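Local structure of endoglucanase (Komagataeibacter sucrofermentans, 6VC5) at residues A50-I55 with A97-W102; K125-S130 with P139-F144; Q164-T169 with K173-M178. The protein probably catalyses the internal hydrolysis of 1,4-beta-D-glucosidic linkages in cellulose and related beta-glucans, as a glycosyl hydrolase of family 8. All blocks are in the same frame, centred on the assembly; numbering follows the deposited sequence.

Contact 1: residues A50-I55 with A97-W102; sequences AAFEVI and ALALAW
The carbonyl oxygen of Ala99 lies against two ring carbons of Phe52, CE1 and CZ, with Phe52 CE1 3.7 Å from Ala99 O. The oxygen approaches the ring obliquely, over neither its face nor its edge, at a distance that fits van der Waals contact. Phe52 can span the gap because its CG stands anti to the backbone N (chi1 -179°), which carries the ring straight out between helices whose nearest CA atoms, those of Phe52 and Ala99, are 9.0 Å apart. These helices, 49-62 and 90-106, belong to the helical barrel of family 8 enzymes, the (alpha/alpha)6 fold. An alanine suits position 99, since its small methyl lets the phenyl ring come up to the helix backbone; Ala99 CB is 4.1 Å from Phe52 CE1. Leu100 reaches in from beside it, its CD2 meeting Phe52 CZ at 3.9 Å, at the ring edge and near its plane, with the two side chains crossing at about a right angle. Tyr112 meets the Phe52 ring as well, while Met40 of helix 33-46 touches Ala99 and Ile119 of helix 110-126 touches Leu100.

Contact 2: residues K125-S130 with P139-F144; sequences KLMTKS and PGAVGF
Met127 turns its thioether onto the backbone of the loop at Gly140 and Ala141, and its bent side chain makes the whole contact. The chain sets out across the line between the segments and then doubles over: CG stands beside the backbone N (chi1 -66°), and a second turn at chi2 (-70°) brings the sulfur round to the loop. Met127 SD comes to 3.7 Å from Gly140 C, while Met127 CE lies 3.7 Å from Ala141 N, so the S-CH3 bond runs roughly alongside the peptide bond joining the two residues. The methyl also meets the side chain of Ala141, with Met127 CE 3.8 Å from Ala141 CB. Glycine suits position 140 because a CB there would run into the ring of Phe144, which itself has Pro139 CB over the centre of one face.

Met127 is the first residue to leave helical geometry after helix 110-126, and it leads into the beta hairpin of strands 128-131 and 134-137. Its backbone bonds to Leu138, so the hairpin brings the chain back beside it before the loop begins. Asn88 adds a polar tie to the same loop through its OD1, which is hydrogen-bonded to Ala141 N, and it also touches the Met127 side chain. With an alanine here the thioether would be gone, which would probably open a gap against the Gly140-Ala141 peptide and leave the Ala141 methyl without its apolar mate.

Chemically, the unbranched, polarisable thioether is able to bend at chi2 and chi3 and lie along the peptide. Toward the loop, Met127 probably contributes mainly dispersion, while its sulfur also accepts a hydrogen bond elsewhere in the structure; the N-H groups of Ala141 and Val142 are held by hydrogen bonds to Asn88 OD1 and Asn87 OD1.

Contact 3: residues Q164-T169 with K173-M178; sequences QAFALT and KWTKVM
Phe166 and Trp174 bring the two helices closest, their CA atoms 5.7 Å apart near the turn of a helical hairpin. The segments 164-169 and 173-178 run almost antiparallel, at 165°, with their axes 9.3 Å apart at closest approach and only three residues between them.

The indole of Trp174 lies against helix 159-169, where it touches Ala165, Thr169 and Leu162. Ala165 sets its methyl over one face in a CH-pi contact, with Ala165 CB 3.7 Å from the centroid of the five-membered ring of Trp174. A small residue suits this place because it lets the large flat ring lie close to the helix. Thr169 comes to the rim of the same indole at about a right angle, its OG1 3.6 Å from Trp174 CD1 and near the ring plane. On the more exposed side, Thr175 OG1 stands over one face of the Phe166 ring, 3.4 Å from Phe166 CE1, and Met178 CE packs at 4.1 Å against Phe166 CB. Leu124 of helix 110-126 also touches Trp174.

Thr169 holds its hydroxyl between the backbone N and carbonyl carbon (chi1 64°), from where OG1 donates to Ala165 O at 2.8 Å. The OG1 donor is tilted 34° from the carbonyl plane of Ala165, while Thr169 N reaches that oxygen from the opposite face.

Hydrogen-bonded to the backbone one turn back, at Ala165 O, and in the connection, at Asp171 N, the Thr169 hydroxyl probably sits beside the indole at little polar cost; the rest is apolar and aromatic, apart from Thr175 OG1 over the Phe166 face.

In the fold
The contacts follow one another along the chain, each closing before the next opens, within one family 8 helical fold. Contacts 1 and 2 lie far apart, about 25 Å between centres and about 11 Å between nearest atoms, yet they draw on successive helices, 90-106 and 110-126. Contact 3 adjoins both. Its centre is about 21 Å from that of contact 1, where Gln164 packs on Leu98, Ala101 and Trp102, and about 17 Å from that of contact 2, where Lys173 NZ is hydrogen-bonded to Thr128 OG1. The helical hairpin of 164-169 and 173-178 thus links helix 90-106 of contact 1 with the beta hairpin and loop of contact 2.

Contact 1: residues A50-I55 with A97-W102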
loop_
_atom_site.group_PDB
_atom_site.type_symbol
_atom_site.label_atom_id
_atom_site.label_comp_id
_atom_site.label_asym_id
_atom_site.label_seq_id
_atom_site.Cartn_x
_atom_site.Cartn_y
_atom_site.Cartn_z
ATOM N N ALA A 50 -23.416 -1.107 -0.176
ATOM C CA ALA A 50 -23.784 -2.415 -0.707
ATOM C C ALA A 50 -22.565 -3.141 -1.256
ATOM O O ALA A 50 -22.416 -4.357 -1.068
ATOM C CB ALA A 50 -24.847 -2.261 -1.793
ATOM N N ALA A 51 -21.670 -2.410 -1.918
ATOM C CA ALA A 51 -20.446 -3.030 -2.405
ATOM C C ALA A 51 -19.509 -3.369 -1.255
ATOM O O ALA A 51 -18.970 -4.481 -1.197
ATOM C CB ALA A 51 -19.751 -2.126 -3.424
ATOM N N PHE A 52 -19.295 -2.417 -0.334
ATOM C CA PHE A 52 -18.380 -2.644 0.781
ATOM C C PHE A 52 -18.743 -3.924 1.517
ATOM O O PHE A 52 -17.875 -4.766 1.792
ATOM C CB PHE A 52 -18.418 -1.465 1.762
ATOM C CG PHE A 52 -17.477 -1.640 2.931
ATOM C CD1 PHE A 52 -16.190 -1.121 2.872
ATOM C CD2 PHE A 52 -17.838 -2.396 4.040
ATOM C CE1 PHE A 52 -15.298 -1.296 3.914
ATOM C CE2 PHE A 52 -16.940 -2.602 5.080
ATOM C CZ PHE A 52 -15.671 -2.052 5.019
ATOM N N GLU A 53 -20.036 -4.083 1.826
ATOM C CA GLU A 53 -20.505 -5.194 2.651
ATOM C C GLU A 53 -20.113 -6.540 2.052
ATOM O O GLU A 53 -19.598 -7.416 2.758
ATOM C CB GLU A 53 -22.030 -5.098 2.819
ATOM C CG GLU A 53 -22.591 -5.731 4.095
ATOM C CD GLU A 53 -23.761 -4.940 4.683
ATOM O OE1 GLU A 53 -24.227 -5.274 5.798
ATOM O OE2 GLU A 53 -24.210 -3.969 4.034
ATOM N N VAL A 54 -20.329 -6.715 0.742
ATOM C CA VAL A 54 -20.022 -8.000 0.107
ATOM C C VAL A 54 -18.516 -8.195 -0.096
ATOM O O VAL A 54 -18.023 -9.326 -0.022
ATOM C CB VAL A 54 -20.830 -8.237 -1.187
ATOM C CG1 VAL A 54 -22.343 -8.286 -0.882
ATOM C CG2 VAL A 54 -20.509 -7.204 -2.249
ATOM N N ILE A 55 -17.762 -7.121 -0.368
ATOM C CA ILE A 55 -16.312 -7.269 -0.516
ATOM C C ILE A 55 -15.680 -7.714 0.801
ATOM O O ILE A 55 -14.837 -8.617 0.831
ATOM C CB ILE A 55 -15.684 -5.969 -1.046
ATOM C CG1 ILE A 55 -16.274 -5.586 -2.402
ATOM C CG2 ILE A 55 -14.153 -6.137 -1.137
ATOM C CD1 ILE A 55 -16.020 -4.131 -2.766
ATOM N N ALA A 97 -7.820 -3.105 7.204
ATOM C CA ALA A 97 -8.099 -2.504 8.505
ATOM C C ALA A 97 -8.489 -1.032 8.381
ATOM O O ALA A 97 -9.442 -0.581 9.028
ATOM C CB ALA A 97 -6.888 -2.661 9.424
ATOM N N LEU A 98 -7.769 -0.265 7.557
ATOM C CA LEU A 98 -8.128 1.141 7.367
ATOM C C LEU A 98 -9.530 1.278 6.787
ATOM O O LEU A 98 -10.322 2.110 7.250
ATOM C CB LEU A 98 -7.112 1.835 6.460
ATOM C CG LEU A 98 -7.414 3.298 6.122
ATOM C CD1 LEU A 98 -7.446 4.159 7.362
ATOM C CD2 LEU A 98 -6.338 3.787 5.172
ATOM N N ALA A 99 -9.868 0.434 5.805
ATOM C CA ALA A 99 -11.198 0.492 5.201
ATOM C C ALA A 99 -12.294 0.180 6.219
ATOM O O ALA A 99 -13.357 0.819 6.222
ATOM C CB ALA A 99 -11.266 -0.492 4.033
ATOM N N LEU A 100 -12.064 -0.827 7.073
ATOM C CA LEU A 100 -13.029 -1.146 8.128
ATOM C C LEU A 100 -13.185 -0.001 9.121
ATOM O O LEU A 100 -14.301 0.275 9.581
ATOM C CB LEU A 100 -12.605 -2.425 8.857
ATOM C CG LEU A 100 -12.915 -3.679 8.053
ATOM C CD1 LEU A 100 -12.062 -4.834 8.516
ATOM C CD2 LEU A 100 -14.391 -4.030 8.154
ATOM N N ALA A 101 -12.082 0.664 9.469
ATOM C CA ALA A 101 -12.163 1.826 10.345
ATOM C C ALA A 101 -13.002 2.924 9.706
ATOM O O ALA A 101 -13.869 3.515 10.354
ATOM C CB ALA A 101 -10.761 2.339 10.666
ATOM N N TRP A 102 -12.757 3.216 8.426
ATOM C CA TRP A 102 -13.539 4.248 7.756
ATOM C C TRP A 102 -15.009 3.863 7.652
ATOM O O TRP A 102 -15.895 4.691 7.900
ATOM C CB TRP A 102 -12.984 4.474 6.360
ATOM C CG TRP A 102 -11.741 5.252 6.322
ATOM C CD1 TRP A 102 -11.046 5.765 7.381
ATOM C CD2 TRP A 102 -11.053 5.676 5.143
ATOM N NE1 TRP A 102 -9.946 6.465 6.925
ATOM C CE2 TRP A 102 -9.928 6.415 5.556
ATOM C CE3 TRP A 102 -11.272 5.479 3.774
ATOM C CZ2 TRP A 102 -9.031 6.981 4.645
ATOM C CZ3 TRP A 102 -10.372 6.031 2.869
ATOM C CH2 TRP A 102 -9.272 6.774 3.315
#

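Contact 2: residues K125-S130 with P139-F144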
loop_
_atom_site.group_PDB
_atom_site.type_symbol
_atom_site.label_atom_id
_atom_site.label_comp_id
_atom_site.label_asym_id
_atom_site.label_seq_id
_atom_site.Cartn_x
_atom_site.Cartn_y
_atom_site.Cartn_z
ATOM N N LYS A 125 1.322 -7.288 16.943
ATOM C CA LYS A 125 1.846 -8.425 17.694
ATOM C C LYS A 125 2.715 -9.340 16.828
ATOM O O LYS A 125 3.762 -9.810 17.283
ATOM C CB LYS A 125 0.690 -9.209 18.312
ATOM C CG LYS A 125 1.112 -10.454 19.075
ATOM C CD LYS A 125 -0.017 -11.480 19.112
ATOM C CE LYS A 125 -1.049 -11.164 20.187
ATOM N NZ LYS A 125 -1.370 -12.363 21.017
ATOM N N LEU A 126 2.299 -9.616 15.592
ATOM C CA LEU A 126 2.955 -10.630 14.774
ATOM C C LEU A 126 3.889 -10.071 13.708
ATOM O O LEU A 126 4.775 -10.799 13.250
ATOM C CB LEU A 126 1.907 -11.509 14.076
ATOM C CG LEU A 126 0.880 -12.160 15.004
ATOM C CD1 LEU A 126 -0.197 -12.834 14.184
ATOM C CD2 LEU A 126 1.538 -13.158 15.952
ATOM N N MET A 127 3.718 -8.815 13.292
ATOM C CA MET A 127 4.446 -8.276 12.146
ATOM C C MET A 127 5.388 -7.144 12.521
ATOM O O MET A 127 5.772 -6.363 11.650
ATOM C CB MET A 127 3.491 -7.800 11.055
ATOM C CG MET A 127 2.700 -8.902 10.404
ATOM S SD MET A 127 3.731 -10.009 9.344
ATOM C CE MET A 127 3.406 -11.540 10.178
ATOM N N THR A 128 5.733 -7.008 13.792
ATOM C CA THR A 128 6.771 -6.071 14.191
ATOM C C THR A 128 7.937 -6.828 14.806
ATOM O O THR A 128 7.765 -7.894 15.402
ATOM C CB THR A 128 6.250 -4.964 15.130
ATOM O OG1 THR A 128 5.815 -5.526 16.373
ATOM C CG2 THR A 128 5.092 -4.203 14.459
ATOM N N LYS A 129 9.134 -6.275 14.643
ATOM C CA LYS A 129 10.336 -6.922 15.144
ATOM C C LYS A 129 11.337 -5.845 15.547
ATOM O O LYS A 129 11.440 -4.808 14.887
ATOM C CB LYS A 129 10.936 -7.814 14.052
ATOM C CG LYS A 129 12.293 -8.416 14.394
ATOM C CD LYS A 129 12.152 -9.773 15.056
ATOM C CE LYS A 129 13.500 -10.263 15.560
ATOM N NZ LYS A 129 14.193 -11.088 14.537
ATOM N N SER A 130 12.059 -6.083 16.643
ATOM C CA SER A 130 13.157 -5.198 17.028
ATOM C C SER A 130 14.369 -5.507 16.158
ATOM O O SER A 130 14.820 -6.658 16.103
ATOM C CB SER A 130 13.503 -5.385 18.504
ATOM O OG SER A 130 12.380 -5.085 19.317
ATOM N N PRO A 139 7.014 -7.401 6.075
ATOM C CA PRO A 139 6.063 -7.474 4.950
ATOM C C PRO A 139 5.188 -8.710 4.959
ATOM O O PRO A 139 4.204 -8.744 4.210
ATOM C CB PRO A 139 6.964 -7.491 3.700
ATOM C CG PRO A 139 8.356 -7.321 4.176
ATOM C CD PRO A 139 8.416 -7.547 5.642
ATOM N N GLY A 140 5.523 -9.717 5.755
ATOM C CA GLY A 140 4.765 -10.962 5.794
ATOM C C GLY A 140 5.440 -11.929 6.749
ATOM O O GLY A 140 6.572 -11.721 7.196
ATOM N N ALA A 141 4.734 -13.025 7.031
ATOM C CA ALA A 141 5.217 -13.977 8.028
ATOM C C ALA A 141 6.342 -14.873 7.527
ATOM O O ALA A 141 7.177 -15.311 8.330
ATOM C CB ALA A 141 4.068 -14.859 8.519
ATOM N N VAL A 142 6.387 -15.178 6.233
ATOM C CA VAL A 142 7.327 -16.162 5.707
ATOM C C VAL A 142 8.113 -15.543 4.559
ATOM O O VAL A 142 7.525 -14.922 3.663
ATOM C CB VAL A 142 6.593 -17.436 5.242
ATOM C CG1 VAL A 142 7.549 -18.396 4.543
ATOM C CG2 VAL A 142 5.926 -18.119 6.421
ATOM N N GLY A 143 9.434 -15.709 4.595
ATOM C CA GLY A 143 10.295 -15.366 3.476
ATOM C C GLY A 143 10.987 -14.023 3.557
ATOM O O GLY A 143 11.666 -13.640 2.596
ATOM N N PHE A 144 10.865 -13.306 4.675
ATOM C CA PHE A 144 11.443 -11.973 4.816
ATOM C C PHE A 144 12.367 -11.817 6.013
ATOM O O PHE A 144 13.023 -10.780 6.130
ATOM C CB PHE A 144 10.334 -10.918 4.910
ATOM C CG PHE A 144 9.374 -10.974 3.770
ATOM C CD1 PHE A 144 9.742 -10.483 2.529
ATOM C CD2 PHE A 144 8.117 -11.534 3.925
ATOM C CE1 PHE A 144 8.864 -10.521 1.458
ATOM C CE2 PHE A 144 7.234 -11.577 2.862
ATOM C CZ PHE A 144 7.614 -11.069 1.626
#

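Contact 3: residues Q164-T169 with K173-M178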
loop_
_atom_site.group_PDB
_atom_site.type_symbol
_atom_site.label_atom_id
_atom_site.label_comp_id
_atom_site.label_asym_id
_atom_site.label_seq_id
_atom_site.Cartn_x
_atom_site.Cartn_y
_atom_site.Cartn_z
ATOM N N GLN A 164 -4.349 5.700 11.745
ATOM C CA GLN A 164 -5.663 5.280 12.214
ATOM C C GLN A 164 -5.545 4.309 13.381
ATOM O O GLN A 164 -6.325 4.375 14.338
ATOM C CB GLN A 164 -6.441 4.638 11.063
ATOM C CG GLN A 164 -7.831 4.176 11.441
ATOM C CD GLN A 164 -8.758 5.323 11.785
ATOM O OE1 GLN A 164 -9.407 5.320 12.835
ATOM N NE2 GLN A 164 -8.828 6.310 10.907
ATOM N N ALA A 165 -4.582 3.384 13.313
ATOM C CA ALA A 165 -4.402 2.431 14.406
ATOM C C ALA A 165 -4.072 3.153 15.710
ATOM O O ALA A 165 -4.582 2.791 16.778
ATOM C CB ALA A 165 -3.301 1.436 14.039
ATOM N N PHE A 166 -3.235 4.188 15.641
ATOM C CA PHE A 166 -2.943 4.968 16.841
ATOM C C PHE A 166 -4.174 5.715 17.339
ATOM O O PHE A 166 -4.409 5.795 18.554
ATOM C CB PHE A 166 -1.806 5.955 16.587
ATOM C CG PHE A 166 -1.471 6.779 17.795
ATOM C CD1 PHE A 166 -0.879 6.179 18.893
ATOM C CD2 PHE A 166 -1.781 8.129 17.845
ATOM C CE1 PHE A 166 -0.580 6.917 20.033
ATOM C CE2 PHE A 166 -1.486 8.877 18.982
ATOM C CZ PHE A 166 -0.887 8.263 20.070
ATOM N N ALA A 167 -4.953 6.292 16.422
ATOM C CA ALA A 167 -6.170 6.995 16.817
ATOM C C ALA A 167 -7.163 6.076 17.524
ATOM O O ALA A 167 -7.867 6.515 18.442
ATOM C CB ALA A 167 -6.807 7.647 15.591
ATOM N N LEU A 168 -7.224 4.802 17.125
ATOM C CA LEU A 168 -8.178 3.864 17.707
ATOM C C LEU A 168 -7.718 3.307 19.050
ATOM O O LEU A 168 -8.554 3.059 19.926
ATOM C CB LEU A 168 -8.429 2.711 16.734
ATOM C CG LEU A 168 -9.223 3.017 15.470
ATOM C CD1 LEU A 168 -9.245 1.789 14.571
ATOM C CD2 LEU A 168 -10.641 3.467 15.798
ATOM N N THR A 169 -6.412 3.111 19.238
ATOM C CA THR A 169 -5.881 2.372 20.380
ATOM C C THR A 169 -5.158 3.238 21.396
ATOM O O THR A 169 -5.111 2.873 22.573
ATOM C CB THR A 169 -4.887 1.295 19.911
ATOM O OG1 THR A 169 -3.757 1.924 19.291
ATOM C CG2 THR A 169 -5.528 0.352 18.909
ATOM N N LYS A 173 3.283 2.204 20.876
ATOM C CA LYS A 173 4.098 1.405 19.965
ATOM C C LYS A 173 3.809 1.754 18.509
ATOM O O LYS A 173 4.712 1.684 17.665
ATOM C CB LYS A 173 3.884 -0.088 20.238
ATOM C CG LYS A 173 4.881 -1.007 19.546
ATOM C CD LYS A 173 4.616 -2.464 19.905
ATOM C CE LYS A 173 5.489 -3.415 19.094
ATOM N NZ LYS A 173 5.154 -4.841 19.390
ATOM N N TRP A 174 2.574 2.162 18.194
ATOM C CA TRP A 174 2.288 2.594 16.829
ATOM C C TRP A 174 3.070 3.854 16.486
ATOM O O TRP A 174 3.564 4.002 15.362
ATOM C CB TRP A 174 0.784 2.802 16.629
ATOM C CG TRP A 174 0.017 1.524 16.473
ATOM C CD1 TRP A 174 -0.938 1.043 17.317
ATOM C CD2 TRP A 174 0.142 0.561 15.418
ATOM N NE1 TRP A 174 -1.424 -0.154 16.850
ATOM C CE2 TRP A 174 -0.778 -0.475 15.687
ATOM C CE3 TRP A 174 0.940 0.474 14.277
ATOM C CZ2 TRP A 174 -0.923 -1.583 14.851
ATOM C CZ3 TRP A 174 0.796 -0.634 13.452
ATOM C CH2 TRP A 174 -0.128 -1.643 13.745
ATOM N N THR A 175 3.212 4.763 17.454
ATOM C CA THR A 175 4.025 5.955 17.247
ATOM C C THR A 175 5.475 5.581 16.972
ATOM O O THR A 175 6.121 6.172 16.096
ATOM C CB THR A 175 3.923 6.849 18.484
ATOM O OG1 THR A 175 2.542 7.124 18.746
ATOM C CG2 THR A 175 4.662 8.161 18.262
ATOM N N LYS A 176 5.990 4.575 17.688
ATOM C CA LYS A 176 7.371 4.148 17.487
ATOM C C LYS A 176 7.554 3.500 16.119
ATOM O O LYS A 176 8.554 3.751 15.438
ATOM C CB LYS A 176 7.797 3.186 18.594
ATOM C CG LYS A 176 9.266 2.782 18.523
ATOM C CD LYS A 176 9.662 1.885 19.684
ATOM C CE LYS A 176 11.173 1.892 19.898
ATOM N NZ LYS A 176 11.895 1.084 18.868
ATOM N N VAL A 177 6.596 2.675 15.695
ATOM C CA VAL A 177 6.677 2.055 14.370
ATOM C C VAL A 177 6.707 3.115 13.274
ATOM O O VAL A 177 7.516 3.044 12.336
ATOM C CB VAL A 177 5.527 1.056 14.164
ATOM C CG1 VAL A 177 5.508 0.581 12.699
ATOM C CG2 VAL A 177 5.678 -0.117 15.098
ATOM N N MET A 178 5.814 4.109 13.368
ATOM C CA MET A 178 5.759 5.180 12.375
ATOM C C MET A 178 7.043 6.001 12.377
ATOM O O MET A 178 7.594 6.310 11.313
ATOM C CB MET A 178 4.553 6.092 12.660
ATOM C CG MET A 178 3.213 5.611 12.091
ATOM S SD MET A 178 1.809 6.751 12.395
ATOM C CE MET A 178 1.384 6.350 14.100
#